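Side-chain contacts in alcohol dehydrogenase (Aeropyrum pernix, PDB 1H2B), which probably catalyses the NAD+-dependent oxidation of alcohols as a zinc-containing dehydrogenase: residues B[69-72]-B[73-77]; B[172-175]-B[176-180]. One frame throughout, in Å; residues are numbered along the deposited sequence. Where two conformers were deposited one is given.

Interaction 1: B[69-72]-B[73-77]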
ATOM      1  N   LEU B  69      -0.814 -32.222   8.147  1.00 40.73           N
ATOM      2  CA  LEU B  69      -0.180 -32.629   6.895  1.00 42.17           C
ATOM      3  C   LEU B  69      -0.386 -34.104   6.579  1.00 42.31           C
ATOM      4  O   LEU B  69      -0.263 -34.506   5.419  1.00 41.34           O
ATOM      5  CB  LEU B  69       1.324 -32.334   6.931  1.00 39.85           C
ATOM      6  CG  LEU B  69       1.729 -30.878   7.170  1.00 39.29           C
ATOM      7  CD1 LEU B  69       3.227 -30.812   7.225  1.00 40.54           C
ATOM      8  CD2 LEU B  69       1.160 -29.917   6.117  1.00 38.77           C
ATOM      9  N   GLN B  70      -0.664 -34.892   7.622  1.00 44.62           N
ATOM     10  CA  GLN B  70      -0.827 -36.349   7.535  1.00 46.28           C
ATOM     11  C   GLN B  70       0.134 -37.041   6.545  1.00 46.30           C
ATOM     12  O   GLN B  70      -0.320 -37.649   5.566  1.00 48.34           O
ATOM     13  CB  GLN B  70      -2.309 -36.711   7.233  1.00 46.48           C
ATOM     14  N   PRO B  71       1.447 -36.958   6.801  1.00 45.23           N
ATOM     15  CA  PRO B  71       2.440 -37.496   5.864  1.00 44.14           C
ATOM     16  C   PRO B  71       2.567 -38.997   6.016  1.00 45.21           C
ATOM     17  O   PRO B  71       2.301 -39.535   7.095  1.00 46.08           O
ATOM     18  CB  PRO B  71       3.748 -36.845   6.330  1.00 43.16           C
ATOM     19  CG  PRO B  71       3.560 -36.681   7.822  1.00 42.27           C
ATOM     20  CD  PRO B  71       2.092 -36.364   7.995  1.00 43.93           C
ATOM     21  N   LYS B  72       2.992 -39.665   4.951  1.00 45.62           N
ATOM     22  CA  LYS B  72       3.284 -41.088   5.035  1.00 45.90           C
ATOM     23  C   LYS B  72       4.645 -41.290   5.691  1.00 43.43           C
ATOM     24  O   LYS B  72       5.631 -40.676   5.283  1.00 41.73           O
ATOM     25  CB  LYS B  72       3.241 -41.715   3.637  1.00 49.29           C
ATOM     26  CG  LYS B  72       3.574 -43.206   3.582  1.00 54.69           C
ATOM     27  CD  LYS B  72       3.517 -43.727   2.140  1.00 63.21           C
ATOM     28  CE  LYS B  72       4.915 -43.850   1.521  1.00 66.18           C
ATOM     29  NZ  LYS B  72       5.189 -42.845   0.447  1.00 66.77           N
ATOM     30  N   LEU B  73       4.681 -42.133   6.723  1.00 40.83           N
ATOM     31  CA  LEU B  73       5.923 -42.510   7.406  1.00 38.09           C
ATOM     32  C   LEU B  73       6.453 -43.833   6.849  1.00 39.03           C
ATOM     33  O   LEU B  73       5.644 -44.690   6.452  1.00 40.17           O
ATOM     34  CB  LEU B  73       5.698 -42.630   8.920  1.00 38.03           C
ATOM     35  CG  LEU B  73       4.996 -41.465   9.609  1.00 39.99           C
ATOM     36  CD1 LEU B  73       5.048 -41.625  11.118  1.00 37.97           C
ATOM     37  CD2 LEU B  73       5.666 -40.170   9.203  1.00 33.08           C
ATOM     38  N   PRO B  74       7.778 -44.015   6.774  1.00 37.39           N
ATOM     39  CA  PRO B  74       8.796 -42.986   7.067  1.00 34.83           C
ATOM     40  C   PRO B  74       9.077 -41.989   5.945  1.00 33.32           C
ATOM     41  O   PRO B  74       8.785 -42.245   4.768  1.00 31.58           O
ATOM     42  CB  PRO B  74      10.058 -43.821   7.280  1.00 34.68           C
ATOM     43  CG  PRO B  74       9.854 -45.011   6.395  1.00 37.04           C
ATOM     44  CD  PRO B  74       8.404 -45.314   6.447  1.00 36.50           C
ATOM     45  N   TYR B  75       9.666 -40.853   6.334  1.00 31.45           N
ATOM     46  CA  TYR B  75      10.195 -39.889   5.368  1.00 24.99           C
ATOM     47  C   TYR B  75      11.392 -39.153   5.915  1.00 24.07           C
ATOM     48  O   TYR B  75      11.592 -39.036   7.130  1.00 21.55           O
ATOM     49  CB  TYR B  75       9.135 -38.897   4.894  1.00 28.17           C
ATOM     50  CG  TYR B  75       8.624 -37.874   5.896  1.00 26.78           C
ATOM     51  CD1 TYR B  75       8.958 -36.521   5.778  1.00 24.31           C
ATOM     52  CD2 TYR B  75       7.756 -38.249   6.921  1.00 25.81           C
ATOM     53  CE1 TYR B  75       8.435 -35.566   6.665  1.00 26.12           C
ATOM     54  CE2 TYR B  75       7.244 -37.318   7.798  1.00 25.90           C
ATOM     55  CZ  TYR B  75       7.584 -35.976   7.673  1.00 29.80           C
ATOM     56  OH  TYR B  75       7.030 -35.069   8.557  1.00 27.56           O
ATOM     57  N   THR B  76      12.201 -38.647   4.989  1.00 20.37           N
ATOM     58  CA  THR B  76      13.440 -37.993   5.324  1.00 18.53           C
ATOM     59  C   THR B  76      13.162 -36.517   5.624  1.00 16.75           C
ATOM     60  O   THR B  76      12.440 -35.852   4.879  1.00 18.57           O
ATOM     61  CB  THR B  76      14.332 -38.070   4.103  1.00 19.27           C
ATOM     62  OG1 THR B  76      14.615 -39.455   3.860  1.00 19.13           O
ATOM     63  CG2 THR B  76      15.694 -37.438   4.347  1.00 15.60           C
ATOM     64  N   LEU B  77      13.722 -36.043   6.731  1.00 17.99           N
ATOM     65  CA  LEU B  77      13.482 -34.626   7.078  1.00 18.31           C
ATOM     66  C   LEU B  77      14.517 -33.754   6.364  1.00 16.34           C
ATOM     67  O   LEU B  77      15.442 -34.250   5.699  1.00 16.44           O
ATOM     68  CB  LEU B  77      13.552 -34.409   8.599  1.00 18.72           C
ATOM     69  CG  LEU B  77      12.477 -35.045   9.490  1.00 23.79           C
ATOM     70  CD1 LEU B  77      12.307 -34.231  10.818  1.00 23.34           C
ATOM     71  CD2 LEU B  77      11.172 -35.435   8.863  1.00 26.61           C
TER
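P71 meets Y75 in the loop that carries the chain from helix 66-69 into strand 75-76 in the GroES-like domain, with a cis peptide bond before P74 within it. Q70, the first residue past helix 66-69, has positive phi, which turns the chain out of the helix. P71 CG lies 3.7 Å from Y75 CE2, and P71 CB is almost as near; pyrrolidine and phenol approach obliquely, in an apolar contact. P71 CG is also 4.3 Å from L73 CD2, so two side chains of 73-77 meet the proline. Its neighbour Y24 also touches it. K72 comes next: its CG, anti to the backbone N (chi1 178°), passes 3.5 Å from L73 N, and the chain then bends at chi3 and chi4. The K72 carbonyl points back into the loop, with K72 O 3.6 Å from Y75 CD2. Y75 CG sits between its own backbone N and carbonyl carbon (chi1 69°), which folds the ring back over the loop, while backbone bonds to L21 hold Y75 in the sheet. The phenol OH makes a weak hydrogen bond to L131 O, and L73 CD2 lies in the ring plane at its edge.

Interaction 2: B[172-175]-B[176-180]. With NAJ (nicotinamide-adenine-dinucleotide (acidic form)), chain I.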
ATOM      1  N   THR B 172      12.123 -16.773   5.763  1.00 13.59           N
ATOM      2  CA  THR B 172      11.013 -16.524   6.696  1.00 12.69           C
ATOM      3  C   THR B 172      11.240 -15.202   7.435  1.00 14.24           C
ATOM      4  O   THR B 172      10.317 -14.357   7.556  1.00 13.90           O
ATOM      5  CB  THR B 172      10.880 -17.678   7.690  1.00 13.18           C
ATOM      6  OG1 THR B 172      10.689 -18.891   6.964  1.00 13.16           O
ATOM      7  CG2 THR B 172       9.640 -17.460   8.584  1.00 14.70           C
ATOM      8  N   ALA B 173      12.469 -14.983   7.934  1.00 14.46           N
ATOM      9  CA  ALA B 173      12.764 -13.727   8.603  1.00 13.48           C
ATOM     10  C   ALA B 173      12.591 -12.558   7.626  1.00 11.20           C
ATOM     11  O   ALA B 173      12.068 -11.525   8.013  1.00 14.16           O
ATOM     12  CB  ALA B 173      14.204 -13.749   9.184  1.00 13.80           C
ATOM     13  N   TYR B 174      12.988 -12.737   6.364  1.00 13.46           N
ATOM     14  CA  TYR B 174      12.917 -11.655   5.376  1.00 11.92           C
ATOM     15  C   TYR B 174      11.494 -11.251   5.016  1.00 12.58           C
ATOM     16  O   TYR B 174      11.174 -10.043   5.037  1.00 14.43           O
ATOM     17  CB  TYR B 174      13.709 -12.101   4.096  1.00 14.16           C
ATOM     18  CG  TYR B 174      13.767 -11.040   3.049  1.00 13.69           C
ATOM     19  CD1 TYR B 174      13.022 -11.165   1.882  1.00 13.21           C
ATOM     20  CD2 TYR B 174      14.611  -9.940   3.221  1.00 16.08           C
ATOM     21  CE1 TYR B 174      13.064 -10.195   0.914  1.00 15.83           C
ATOM     22  CE2 TYR B 174      14.674  -8.952   2.258  1.00 16.91           C
ATOM     23  CZ  TYR B 174      13.885  -9.088   1.112  1.00 17.99           C
ATOM     24  OH  TYR B 174      13.969  -8.091   0.153  1.00 18.43           O
ATOM     25  N   ARG B 175      10.620 -12.239   4.762  1.00 13.25           N
ATOM     26  CA  ARG B 175       9.213 -11.903   4.527  1.00 13.57           C
ATOM     27  C   ARG B 175       8.605 -11.229   5.734  1.00 13.48           C
ATOM     28  O   ARG B 175       7.856 -10.240   5.602  1.00 15.26           O
ATOM     29  CB  ARG B 175       8.394 -13.132   4.150  1.00 12.63           C
ATOM     30  CG  ARG B 175       6.930 -12.796   3.819  1.00 13.36           C
ATOM     31  CD  ARG B 175       6.243 -14.043   3.339  1.00 14.33           C
ATOM     32  NE  ARG B 175       4.820 -13.942   3.040  1.00 14.84           N
ATOM     33  CZ  ARG B 175       4.305 -13.783   1.832  1.00 16.63           C
ATOM     34  NH1 ARG B 175       5.078 -13.601   0.770  1.00 15.70           N
ATOM     35  NH2 ARG B 175       2.996 -13.796   1.665  1.00 16.86           N
ATOM     36  N   ALA B 176       8.927 -11.724   6.933  1.00 12.50           N
ATOM     37  CA  ALA B 176       8.376 -11.112   8.123  1.00 11.02           C
ATOM     38  C   ALA B 176       8.872  -9.690   8.313  1.00 13.40           C
ATOM     39  O   ALA B 176       8.118  -8.833   8.747  1.00 14.22           O
ATOM     40  CB  ALA B 176       8.731 -12.015   9.357  1.00 13.59           C
ATOM     41  N   VAL B 177      10.157  -9.444   8.021  1.00 11.79           N
ATOM     42  CA  VAL B 177      10.705  -8.083   8.154  1.00 13.07           C
ATOM     43  C   VAL B 177      10.097  -7.169   7.099  1.00 13.68           C
ATOM     44  O   VAL B 177       9.847  -5.987   7.391  1.00 14.51           O
ATOM     45  CB  VAL B 177      12.253  -8.108   8.136  1.00 13.95           C
ATOM     46  CG1 VAL B 177      12.806  -6.672   7.907  1.00 17.01           C
ATOM     47  CG2 VAL B 177      12.787  -8.729   9.470  1.00 13.68           C
ATOM     48  N   LYS B 178       9.868  -7.676   5.890  1.00 14.33           N
ATOM     49  CA  LYS B 178       9.099  -6.885   4.885  1.00 16.09           C
ATOM     50  C   LYS B 178       7.761  -6.469   5.429  1.00 16.60           C
ATOM     51  O   LYS B 178       7.368  -5.289   5.292  1.00 18.43           O
ATOM     52  CB  LYS B 178       8.898  -7.678   3.605  1.00 17.74           C
ATOM     53  CG  LYS B 178      10.178  -7.926   2.861  0.50 15.82           C
ATOM     54  CD  LYS B 178       9.888  -8.257   1.395  0.50 24.56           C
ATOM     55  CE  LYS B 178      10.748  -7.427   0.482  0.50 25.69           C
ATOM     56  NZ  LYS B 178      10.318  -7.316  -0.961  0.50 26.96           N
ATOM     57  N   LYS B 179       7.027  -7.389   6.066  1.00 14.73           N
ATOM     58  CA  LYS B 179       5.767  -7.006   6.696  1.00 16.58           C
ATOM     59  C   LYS B 179       5.991  -5.896   7.737  1.00 17.67           C
ATOM     60  O   LYS B 179       5.313  -4.862   7.727  1.00 19.51           O
ATOM     61  CB  LYS B 179       5.087  -8.202   7.396  1.00 17.05           C
ATOM     62  CG  LYS B 179       4.520  -9.269   6.469  1.00 16.25           C
ATOM     63  CD  LYS B 179       3.843 -10.287   7.362  1.00 19.20           C
ATOM     64  CE  LYS B 179       2.970 -11.226   6.560  1.00 18.25           C
ATOM     65  NZ  LYS B 179       3.769 -11.976   5.585  1.00 16.75           N
ATOM     66  N   ALA B 180       6.999  -6.064   8.585  1.00 15.47           N
ATOM     67  CA  ALA B 180       7.290  -5.103   9.646  1.00 17.50           C
ATOM     68  C   ALA B 180       7.576  -3.725   9.076  1.00 18.27           C
ATOM     69  O   ALA B 180       7.113  -2.729   9.652  1.00 18.84           O
ATOM     70  CB  ALA B 180       8.480  -5.581  10.489  1.00 16.46           C
TER
HETATM   71  PA  NAJ I1361      15.457 -21.607  17.605  1.00 17.71           P
HETATM   72  O1A NAJ I1361      15.305 -22.743  18.578  1.00 18.35           O
HETATM   73  O2A NAJ I1361      16.773 -21.453  16.824  1.00 17.12           O
HETATM   74  O5B NAJ I1361      15.324 -20.184  18.318  1.00 17.76           O
HETATM   75  C5B NAJ I1361      14.370 -19.933  19.360  1.00 17.01           C
HETATM   76  C4B NAJ I1361      14.985 -18.796  20.159  1.00 15.34           C
HETATM   77  O4B NAJ I1361      13.983 -18.356  21.096  1.00 14.23           O
HETATM   78  C3B NAJ I1361      16.251 -19.190  20.921  1.00 15.86           C
HETATM   79  O3B NAJ I1361      17.313 -18.243  20.717  1.00 18.05           O
HETATM   80  C2B NAJ I1361      15.694 -19.187  22.337  1.00 17.90           C
HETATM   81  O2B NAJ I1361      16.686 -18.980  23.354  1.00 18.14           O
HETATM   82  C1B NAJ I1361      14.644 -18.068  22.321  1.00 16.05           C
HETATM   83  N9A NAJ I1361      13.647 -18.138  23.389  1.00 17.34           N
HETATM   84  C8A NAJ I1361      13.085 -19.246  24.038  1.00 19.14           C
HETATM   85  N7A NAJ I1361      12.167 -18.815  24.945  1.00 17.28           N
HETATM   86  C5A NAJ I1361      12.144 -17.451  24.891  1.00 16.16           C
HETATM   87  C6A NAJ I1361      11.429 -16.492  25.565  1.00 17.04           C
HETATM   88  N6A NAJ I1361      10.557 -16.781  26.540  1.00 17.61           N
HETATM   89  N1A NAJ I1361      11.601 -15.179  25.210  1.00 15.51           N
HETATM   90  C2A NAJ I1361      12.519 -14.787  24.252  1.00 14.92           C
HETATM   91  N3A NAJ I1361      13.236 -15.739  23.614  1.00 13.16           N
HETATM   92  C4A NAJ I1361      13.051 -17.047  23.935  1.00 15.34           C
HETATM   93  O3  NAJ I1361      14.213 -21.707  16.621  1.00 16.09           O
HETATM   94  PN  NAJ I1361      14.114 -21.321  15.057  1.00 15.94           P
HETATM   95  O1N NAJ I1361      14.517 -22.455  14.232  1.00 15.80           O
HETATM   96  O2N NAJ I1361      14.732 -19.998  14.839  1.00 15.31           O
HETATM   97  O5D NAJ I1361      12.516 -21.263  14.912  1.00 14.60           O
HETATM   98  C5D NAJ I1361      11.823 -20.221  15.595  1.00 15.36           C
HETATM   99  C4D NAJ I1361      10.330 -20.508  15.560  1.00 14.07           C
HETATM  100  O4D NAJ I1361       9.867 -20.263  14.220  1.00 15.72           O
HETATM  101  C3D NAJ I1361       9.969 -21.965  15.845  1.00 13.51           C
HETATM  102  O3D NAJ I1361       8.644 -21.993  16.408  1.00 15.30           O
HETATM  103  C2D NAJ I1361       9.933 -22.590  14.444  1.00 16.56           C
HETATM  104  O2D NAJ I1361       9.190 -23.771  14.331  1.00 16.12           O
HETATM  105  C1D NAJ I1361       9.259 -21.422  13.702  1.00 14.56           C
HETATM  106  N1N NAJ I1361       9.330 -21.391  12.241  1.00 14.82           N
HETATM  107  C2N NAJ I1361       8.323 -20.725  11.608  1.00 14.47           C
HETATM  108  C3N NAJ I1361       8.348 -20.592  10.230  1.00 13.13           C
HETATM  109  C7N NAJ I1361       7.209 -19.916   9.539  1.00 14.95           C
HETATM  110  O7N NAJ I1361       7.281 -19.914   8.197  1.00 14.75           O
HETATM  111  N7N NAJ I1361       6.204 -19.275  10.144  1.00 13.75           N
HETATM  112  C4N NAJ I1361       9.421 -21.111   9.432  1.00 16.75           C
HETATM  113  C5N NAJ I1361      10.518 -21.631  10.175  1.00 16.34           C
HETATM  114  C6N NAJ I1361      10.448 -21.795  11.545  1.00 16.13           C
HETATM  115  O   HOH W   1       1.175 -12.544   3.944  1.00 25.35           O
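R175 and K179, one turn apart on helix 166-181, both form salt bridges to E301 OE2 of the second subunit. Their donors, R175 NE and K179 NZ, stand 3.4 Å apart, and one water accepts from both R175 NH2 and K179 NZ. R175 NH1 also forms salt bridges to E119 and E314, while K179 NZ hydrogen-bonds S307 OG. R175 is extended from CG to NE, whereas K179 bends at chi4 (61°), and its amine crosses R175 obliquely near NE. The backbone keeps its i to i+4 bonds, such as K178 N to Y174 O, 2.8 Å. Y174 OH and K178 NZ share E317 OE1; K178 CG sits 4.1 Å above one ring face, toward the rim, and K178 CE lies 3.3 Å from Y174 OH. An alanine in place of Y174 is likely to leave E317 without its hydroxyl partner, K178 without the ring beside it, and a gap beside P186 of the third subunit. T172 CG2 packs 3.4 Å from O7N of the nicotinamide amide, and T172 OG1 hydrogen-bonds the carbonyl of the zinc ligand D168. T172 thus meets the cofactor while, one to two turns on, two close cationic groups share E301, whose carboxylate probably offsets their like charge across the interface.

How the interactions relate
Following the chain from the N terminus, interaction 1 comes first and closes a short loop between helix 66-69 and strand 75-76; interaction 2 opens and closes much later, along helix 166-181. The two are in series, neither nested nor crossed, and their centres lie about 28 Å apart on opposite sides of the chain's centre, without touching. The loop at 69-77 joins the small sheet with strands 17-21 and 29-32 to helix 55-61. Residues 172-180 instead pack against strand 255-260 and helices 197-209 and 312-323 of the nucleotide-binding part. The zinc bound by C54, H79 and D168, probably the catalytic one, relates them: H79 follows the loop by two residues and D168 lies on helix 166-181.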